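Local coordinates for putative peptidase M23 (Pseudomonas aeruginosa PAO1, PDB 2HSI), which is of unknown function but probably acts as a zinc-dependent metalloendopeptidase of family M23, at residues 53-58 with 72-77; 42-47 with 87-92. All blocks are in the same frame, centred on the assembly; numbering follows the deposited sequence. Where two conformers were deposited one is given.

Interaction 1. Residues 53-58 with 72-77; sequences AFYQGK and AVVGIP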
ATOM      1  N   ALA A  53      12.659   4.376  10.760  1.00 16.96           N
ATOM      2  CA  ALA A  53      12.210   5.712  10.364  1.00 13.17           C
ATOM      3  C   ALA A  53      10.722   5.857  10.644  1.00 17.82           C
ATOM      4  O   ALA A  53       9.996   4.873  10.629  1.00 15.29           O
ATOM      5  CB  ALA A  53      12.501   5.960   8.899  1.00 15.98           C
ATOM      6  N   PHE A  54      10.290   7.091  10.907  1.00 16.92           N
ATOM      7  CA  PHE A  54       8.911   7.398  11.294  1.00 17.79           C
ATOM      8  C   PHE A  54       8.481   8.677  10.593  1.00 14.21           C
ATOM      9  O   PHE A  54       9.239   9.653  10.562  1.00 14.35           O
ATOM     10  CB  PHE A  54       8.788   7.590  12.814  1.00 20.79           C
ATOM     11  CG  PHE A  54       9.015   6.337  13.610  1.00 17.90           C
ATOM     12  CD1 PHE A  54       7.941   5.526  13.965  1.00 19.88           C
ATOM     13  CD2 PHE A  54      10.302   5.965  14.012  1.00 18.36           C
ATOM     14  CE1 PHE A  54       8.143   4.370  14.700  1.00 20.87           C
ATOM     15  CE2 PHE A  54      10.510   4.810  14.732  1.00 19.00           C
ATOM     16  CZ  PHE A  54       9.432   4.013  15.080  1.00 20.06           C
ATOM     17  N   TYR A  55       7.278   8.656  10.024  1.00 18.92           N
ATOM     18  CA  TYR A  55       6.662   9.846   9.428  1.00 13.87           C
ATOM     19  C   TYR A  55       5.284  10.068  10.024  1.00 21.74           C
ATOM     20  O   TYR A  55       4.422   9.186   9.949  1.00 17.68           O
ATOM     21  CB  TYR A  55       6.566   9.695   7.909  1.00 13.38           C
ATOM     22  CG  TYR A  55       5.880  10.846   7.188  1.00 18.90           C
ATOM     23  CD1 TYR A  55       6.344  12.169   7.327  1.00 17.13           C
ATOM     24  CD2 TYR A  55       4.798  10.611   6.337  1.00 23.48           C
ATOM     25  CE1 TYR A  55       5.726  13.220   6.655  1.00 21.89           C
ATOM     26  CE2 TYR A  55       4.178  11.651   5.659  1.00 19.57           C
ATOM     27  CZ  TYR A  55       4.646  12.953   5.822  1.00 24.87           C
ATOM     28  OH  TYR A  55       4.032  13.974   5.144  1.00 22.97           O
ATOM     29  N   GLN A  56       5.096  11.249  10.623  1.00 23.29           N
ATOM     30  CA  GLN A  56       3.874  11.598  11.373  1.00 25.01           C
ATOM     31  C   GLN A  56       3.560  10.575  12.481  1.00 24.76           C
ATOM     32  O   GLN A  56       2.397  10.274  12.752  1.00 28.52           O
ATOM     33  CB  GLN A  56       2.680  11.809  10.414  1.00 22.70           C
ATOM     34  CG  GLN A  56       2.982  12.786   9.256  1.00 29.39           C
ATOM     35  CD  GLN A  56       1.902  12.846   8.173  1.00 32.46           C
ATOM     36  OE1 GLN A  56       1.348  11.828   7.756  1.00 33.91           O
ATOM     37  NE2 GLN A  56       1.632  14.050   7.688  1.00 28.58           N
ATOM     38  N   GLY A  57       4.611  10.026  13.092  1.00 21.40           N
ATOM     39  CA  GLY A  57       4.469   9.042  14.178  1.00 25.26           C
ATOM     40  C   GLY A  57       4.268   7.589  13.746  1.00 22.85           C
ATOM     41  O   GLY A  57       4.181   6.701  14.585  1.00 25.59           O
ATOM     42  N   LYS A  58       4.191   7.354  12.441  1.00 17.42           N
ATOM     43  CA  LYS A  58       3.940   6.027  11.875  1.00 16.10           C
ATOM     44  C   LYS A  58       5.241   5.444  11.325  1.00 18.95           C
ATOM     45  O   LYS A  58       5.956   6.142  10.612  1.00 16.56           O
ATOM     46  CB  LYS A  58       2.934   6.127  10.728  1.00 20.56           C
ATOM     47  CG  LYS A  58       1.615   6.873  11.052  1.00 26.12           C
ATOM     48  CD  LYS A  58       0.516   5.917  11.493  1.00 29.84           C
ATOM     49  CE  LYS A  58      -0.766   6.650  11.922  1.00 23.68           C
ATOM     50  NZ  LYS A  58      -1.513   7.263  10.787  1.00 37.22           N
ATOM     51  N   ALA A  72      14.361   5.627   3.059  1.00 17.06           N
ATOM     52  CA  ALA A  72      12.954   5.414   3.416  1.00 14.69           C
ATOM     53  C   ALA A  72      12.077   5.611   2.179  1.00 16.70           C
ATOM     54  O   ALA A  72      12.337   6.490   1.347  1.00 17.25           O
ATOM     55  CB  ALA A  72      12.528   6.363   4.534  1.00 15.48           C
ATOM     56  N   VAL A  73      11.042   4.788   2.053  1.00 17.98           N
ATOM     57  CA  VAL A  73      10.077   4.894   0.959  1.00 18.72           C
ATOM     58  C   VAL A  73       8.771   5.256   1.650  1.00 18.65           C
ATOM     59  O   VAL A  73       8.149   4.406   2.298  1.00 16.04           O
ATOM     60  CB  VAL A  73       9.971   3.569   0.143  1.00 14.71           C
ATOM     61  CG1 VAL A  73       8.903   3.658  -0.939  1.00 18.55           C
ATOM     62  CG2 VAL A  73      11.313   3.227  -0.500  1.00 18.57           C
ATOM     63  N   VAL A  74       8.403   6.534   1.541  1.00 16.90           N
ATOM     64  CA  VAL A  74       7.441   7.167   2.451  1.00 18.50           C
ATOM     65  C   VAL A  74       6.139   7.458   1.720  1.00 16.99           C
ATOM     66  O   VAL A  74       6.146   8.128   0.687  1.00 18.10           O
ATOM     67  CB  VAL A  74       7.997   8.518   3.028  1.00 16.28           C
ATOM     68  CG1 VAL A  74       7.068   9.096   4.105  1.00 14.38           C
ATOM     69  CG2 VAL A  74       9.408   8.358   3.595  1.00 21.52           C
ATOM     70  N   GLY A  75       5.029   6.956   2.259  1.00 16.70           N
ATOM     71  CA  GLY A  75       3.707   7.259   1.713  1.00 16.52           C
ATOM     72  C   GLY A  75       3.226   8.616   2.207  1.00 17.32           C
ATOM     73  O   GLY A  75       3.291   8.895   3.404  1.00 18.79           O
ATOM     74  N   ILE A  76       2.755   9.456   1.283  1.00 16.52           N
ATOM     75  CA  ILE A  76       2.270  10.801   1.620  0.50 19.68           C
ATOM     76  C   ILE A  76       0.743  10.843   1.526  1.00 18.63           C
ATOM     77  O   ILE A  76       0.187  10.693   0.440  1.00 22.15           O
ATOM     78  CB  ILE A  76       2.868  11.888   0.684  0.50 20.37           C
ATOM     79  CG1 ILE A  76       4.385  11.715   0.514  0.50 17.36           C
ATOM     80  CG2 ILE A  76       2.505  13.293   1.177  0.50 17.85           C
ATOM     81  CD1 ILE A  76       5.200  11.806   1.800  0.50 14.74           C
ATOM     82  N   PRO A  77       0.056  11.039   2.670  1.00 21.93           N
ATOM     83  CA  PRO A  77      -1.419  11.093   2.589  1.00 24.18           C
ATOM     84  C   PRO A  77      -1.938  12.164   1.625  1.00 27.83           C
ATOM     85  O   PRO A  77      -1.291  13.201   1.433  1.00 23.63           O
ATOM     86  CB  PRO A  77      -1.835  11.412   4.019  1.00 23.05           C
ATOM     87  CG  PRO A  77      -0.695  10.935   4.867  1.00 25.73           C
ATOM     88  CD  PRO A  77       0.532  11.172   4.061  1.00 19.14           C
TER

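Interaction 2. Residues 42-47 with 87-92; sequences VDLGEE and LEVRAA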
ATOM      1  N   VAL A  42      13.572   8.968   0.528  1.00 17.42           N
ATOM      2  CA  VAL A  42      14.398   9.848   1.364  1.00 16.34           C
ATOM      3  C   VAL A  42      15.698   9.161   1.775  1.00 18.21           C
ATOM      4  O   VAL A  42      15.669   8.102   2.387  1.00 15.55           O
ATOM      5  CB  VAL A  42      13.630  10.336   2.634  1.00 18.87           C
ATOM      6  CG1 VAL A  42      14.432  11.368   3.395  1.00 18.45           C
ATOM      7  CG2 VAL A  42      12.258  10.928   2.270  1.00 18.29           C
ATOM      8  N   ASP A  43      16.827   9.779   1.428  1.00 18.68           N
ATOM      9  CA  ASP A  43      18.157   9.370   1.900  1.00 18.35           C
ATOM     10  C   ASP A  43      18.176   9.498   3.417  1.00 15.91           C
ATOM     11  O   ASP A  43      17.919  10.561   3.967  1.00 17.54           O
ATOM     12  CB  ASP A  43      19.221  10.275   1.248  1.00 20.38           C
ATOM     13  CG  ASP A  43      20.679   9.840   1.545  1.00 17.58           C
ATOM     14  OD1 ASP A  43      20.939   9.058   2.477  1.00 16.18           O
ATOM     15  OD2 ASP A  43      21.587  10.309   0.828  1.00 20.75           O
ATOM     16  N   LEU A  44      18.473   8.400   4.102  1.00 13.51           N
ATOM     17  CA  LEU A  44      18.498   8.419   5.567  1.00 15.52           C
ATOM     18  C   LEU A  44      19.826   8.846   6.190  1.00 11.86           C
ATOM     19  O   LEU A  44      19.898   9.056   7.403  1.00 17.06           O
ATOM     20  CB  LEU A  44      18.062   7.055   6.130  1.00 18.17           C
ATOM     21  CG  LEU A  44      16.621   6.658   5.789  1.00 18.88           C
ATOM     22  CD1 LEU A  44      16.229   5.398   6.538  1.00 13.86           C
ATOM     23  CD2 LEU A  44      15.679   7.796   6.164  1.00 17.12           C
ATOM     24  N   GLY A  45      20.868   8.986   5.370  1.00 15.66           N
ATOM     25  CA  GLY A  45      22.225   9.243   5.884  1.00 15.36           C
ATOM     26  C   GLY A  45      22.731   8.106   6.769  1.00 19.72           C
ATOM     27  O   GLY A  45      23.335   8.345   7.824  1.00 14.76           O
ATOM     28  N   GLU A  46      22.421   6.873   6.366  1.00 19.89           N
ATOM     29  CA  GLU A  46      22.790   5.656   7.099  1.00 17.42           C
ATOM     30  C   GLU A  46      23.242   4.576   6.098  1.00 19.11           C
ATOM     31  O   GLU A  46      22.674   4.458   5.008  1.00 18.59           O
ATOM     32  CB  GLU A  46      21.586   5.136   7.922  1.00 15.89           C
ATOM     33  CG  GLU A  46      21.098   6.052   9.054  1.00 15.87           C
ATOM     34  CD  GLU A  46      21.969   6.033  10.325  1.00 26.21           C
ATOM     35  OE1 GLU A  46      22.822   5.133  10.507  1.00 22.98           O
ATOM     36  OE2 GLU A  46      21.795   6.935  11.170  1.00 20.97           O
ATOM     37  N   GLU A  47      24.271   3.803   6.452  1.00 17.70           N
ATOM     38  CA  GLU A  47      24.768   2.718   5.579  1.00 16.45           C
ATOM     39  C   GLU A  47      25.142   1.453   6.353  1.00 17.34           C
ATOM     40  O   GLU A  47      25.397   0.413   5.741  1.00 21.46           O
ATOM     41  CB  GLU A  47      25.980   3.182   4.754  1.00 16.24           C
ATOM     42  CG  GLU A  47      27.240   3.469   5.591  1.00 14.99           C
ATOM     43  CD  GLU A  47      28.473   3.714   4.753  1.00 19.23           C
ATOM     44  OE1 GLU A  47      28.371   4.268   3.646  1.00 18.10           O
ATOM     45  OE2 GLU A  47      29.564   3.333   5.201  1.00 24.65           O
ATOM     46  N   LEU A  87      11.175  13.524   8.683  1.00 17.54           N
ATOM     47  CA  LEU A  87      11.213  12.100   8.972  1.00 15.04           C
ATOM     48  C   LEU A  87      12.092  11.913  10.197  1.00 20.22           C
ATOM     49  O   LEU A  87      13.199  12.442  10.245  1.00 19.77           O
ATOM     50  CB  LEU A  87      11.791  11.372   7.760  1.00 20.30           C
ATOM     51  CG  LEU A  87      11.732   9.862   7.599  1.00 26.50           C
ATOM     52  CD1 LEU A  87      10.295   9.345   7.448  1.00 25.82           C
ATOM     53  CD2 LEU A  87      12.518   9.534   6.359  1.00 21.92           C
ATOM     54  N   GLU A  88      11.585  11.209  11.207  1.00 17.88           N
ATOM     55  CA  GLU A  88      12.381  10.865  12.374  1.00 19.48           C
ATOM     56  C   GLU A  88      13.155   9.568  12.087  1.00 19.96           C
ATOM     57  O   GLU A  88      12.564   8.549  11.731  1.00 18.40           O
ATOM     58  CB  GLU A  88      11.494  10.682  13.608  1.00 24.21           C
ATOM     59  CG  GLU A  88      10.756  11.932  14.048  1.00 34.79           C
ATOM     60  CD  GLU A  88       9.877  11.692  15.256  1.00 43.46           C
ATOM     61  OE1 GLU A  88       8.871  10.959  15.123  1.00 44.32           O
ATOM     62  OE2 GLU A  88      10.193  12.228  16.341  1.00 58.09           O
ATOM     63  N   VAL A  89      14.476   9.618  12.219  1.00 14.21           N
ATOM     64  CA  VAL A  89      15.307   8.440  11.968  1.00 15.31           C
ATOM     65  C   VAL A  89      15.891   7.994  13.296  1.00 17.00           C
ATOM     66  O   VAL A  89      16.395   8.812  14.080  1.00 17.34           O
ATOM     67  CB  VAL A  89      16.445   8.720  10.936  1.00 17.64           C
ATOM     68  CG1 VAL A  89      17.164   7.431  10.539  1.00 17.40           C
ATOM     69  CG2 VAL A  89      15.891   9.416   9.704  1.00 13.43           C
ATOM     70  N   ARG A  90      15.807   6.691  13.548  1.00 18.73           N
ATOM     71  CA  ARG A  90      16.361   6.096  14.764  1.00 20.60           C
ATOM     72  C   ARG A  90      17.446   5.090  14.430  1.00 18.24           C
ATOM     73  O   ARG A  90      17.213   4.115  13.707  1.00 18.32           O
ATOM     74  CB  ARG A  90      15.268   5.445  15.614  1.00 18.25           C
ATOM     75  CG  ARG A  90      14.127   6.362  15.923  1.00 21.54           C
ATOM     76  CD  ARG A  90      13.314   5.861  17.081  1.00 38.06           C
ATOM     77  NE  ARG A  90      12.249   6.806  17.369  1.00 44.53           N
ATOM     78  CZ  ARG A  90      11.076   6.516  17.918  1.00 37.38           C
ATOM     79  NH1 ARG A  90      10.756   5.274  18.264  1.00 38.80           N
ATOM     80  NH2 ARG A  90      10.206   7.495  18.106  1.00 47.25           N
ATOM     81  N   ALA A  91      18.636   5.330  14.974  1.00 19.34           N
ATOM     82  CA  ALA A  91      19.771   4.446  14.772  1.00 20.67           C
ATOM     83  C   ALA A  91      20.567   4.345  16.077  1.00 20.12           C
ATOM     84  O   ALA A  91      20.557   5.271  16.886  1.00 17.20           O
ATOM     85  CB  ALA A  91      20.647   4.969  13.635  1.00 22.27           C
ATOM     86  N   ALA A  92      21.226   3.206  16.285  1.00 18.67           N
ATOM     87  CA  ALA A  92      22.016   2.969  17.503  1.00 22.87           C
ATOM     88  C   ALA A  92      23.002   4.106  17.732  1.00 19.15           C
ATOM     89  O   ALA A  92      23.106   4.613  18.845  1.00 22.02           O
ATOM     90  CB  ALA A  92      22.750   1.623  17.434  1.00 24.17           C
TER

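Interaction 1. Residues 53-58 with 72-77
The ring of Y55 carries this contact; the side chains of Y55 and V74 cross at about a right angle. CG of Y55 is anti to the backbone N (chi1 177°), which brings the ring toward 74-77 until CD2 comes 3.5 Å from CG1 of V74. P77 approaches differently: its CD lies at the ring's edge, near the ring plane, 4.0 Å from CE2. One face of the ring is occupied by the next residue in the chain, Q56, whose CG sits 3.7 Å above the plane over the centre. From there the extended Q56 chain slides past the proline in the opposite direction, placing OE1 3.6 Å from CG of P77. The strands run almost parallel, 19° apart, but no hydrogen bond joins them. Their axes are 8.7 Å apart at closest because strand 58-64 lies between them in a curled antiparallel sheet of the M23 N-terminal domain, with V60 touching Y55, A72 and V74, and V62 touching A53. Small residues suit the closest part of the register, where CB of A53 faces CB of A72 at 4.4 Å. Beyond Y55 the chain reverses in a type I' turn, the tight link of a beta hairpin, closed by Y55 N to K58 O at 2.9 Å and K58 N to Y55 O at 3.1 Å. G57 fits its positive phi without a side chain to hinder it. Tyrosine suits a buried place with a polar partner: its ring packs among apolar groups and also meets F100, while its hydroxyl is hydrogen-bonded to OE1 of Q85.

Interaction 2. Residues 42-47 with 87-92
E46 sets a carboxylate against the methyl group of A91, with OE2 only 3.4 Å from CB, an odd pairing in a contact otherwise built from aliphatic groups. The oxygen is not left to the methyl alone, since OE2 is also hydrogen-bonded to NE2 of H96. A bend at chi2 (-77°) folds the glutamate chain back so that its polar end reaches this spot, and the methyl of A91 lies over a face of the carboxylate, where a small residue fits. The setting is the M23 N-terminal domain, grouped with the immunoglobulin-like E-set folds. Its six-stranded antiparallel sheet is curled, so the outermost strand 39-43 and the distant strand 83-90 face each other across the interior, pointing roughly the same way and sharing no hydrogen bond. Branched aliphatic side chains fill the space between them. V42 and L87 reach toward each other tip to tip, CB of the valine 4.0 Å from CD2 of the leucine. That same CD2 is met from another direction by L44, which crosses L87 at about a right angle and brings its own CD2 to 3.6 Å. L44 is long enough to serve two partners: its CD2 also lies 3.9 Å from CG2 of V89, where the side chains cross obliquely. P51 touches L44, E46 and V89, adding a rigid apolar surface from a loop. D43 shapes the chain at G45; its CB is directed away from 87-92, and its OD2 makes a salt bridge with R69. Glycine suits position 45, where phi is positive. An Asx turn forms here: N of G45 donates to OD1 of D43 at 2.9 Å (N-H...O angle 163°), approaching from above the carboxylate plane, 37° out of it.

Interactions 1 and 2 share one curled sheet of the N-terminal domain, and their centres lie 12 Å apart. Their strands pair in two places: N of F54 is probably hydrogen-bonded to O of E88 at 2.8 Å, and N of A72 to O of V42 at 2.9 Å. Strand 52-55 is thus the neighbour of 83-90, and strand 70-75 of 39-43. The interiors also join, because L87 touches Y55, A72 and V74, while L44 touches A72. Outside, R90 makes a cation-pi contact with F54, NH1 lying 3.6 Å from CE2. Both contacts are away from the zinc, which is bound by H180, D184, H259 and H261.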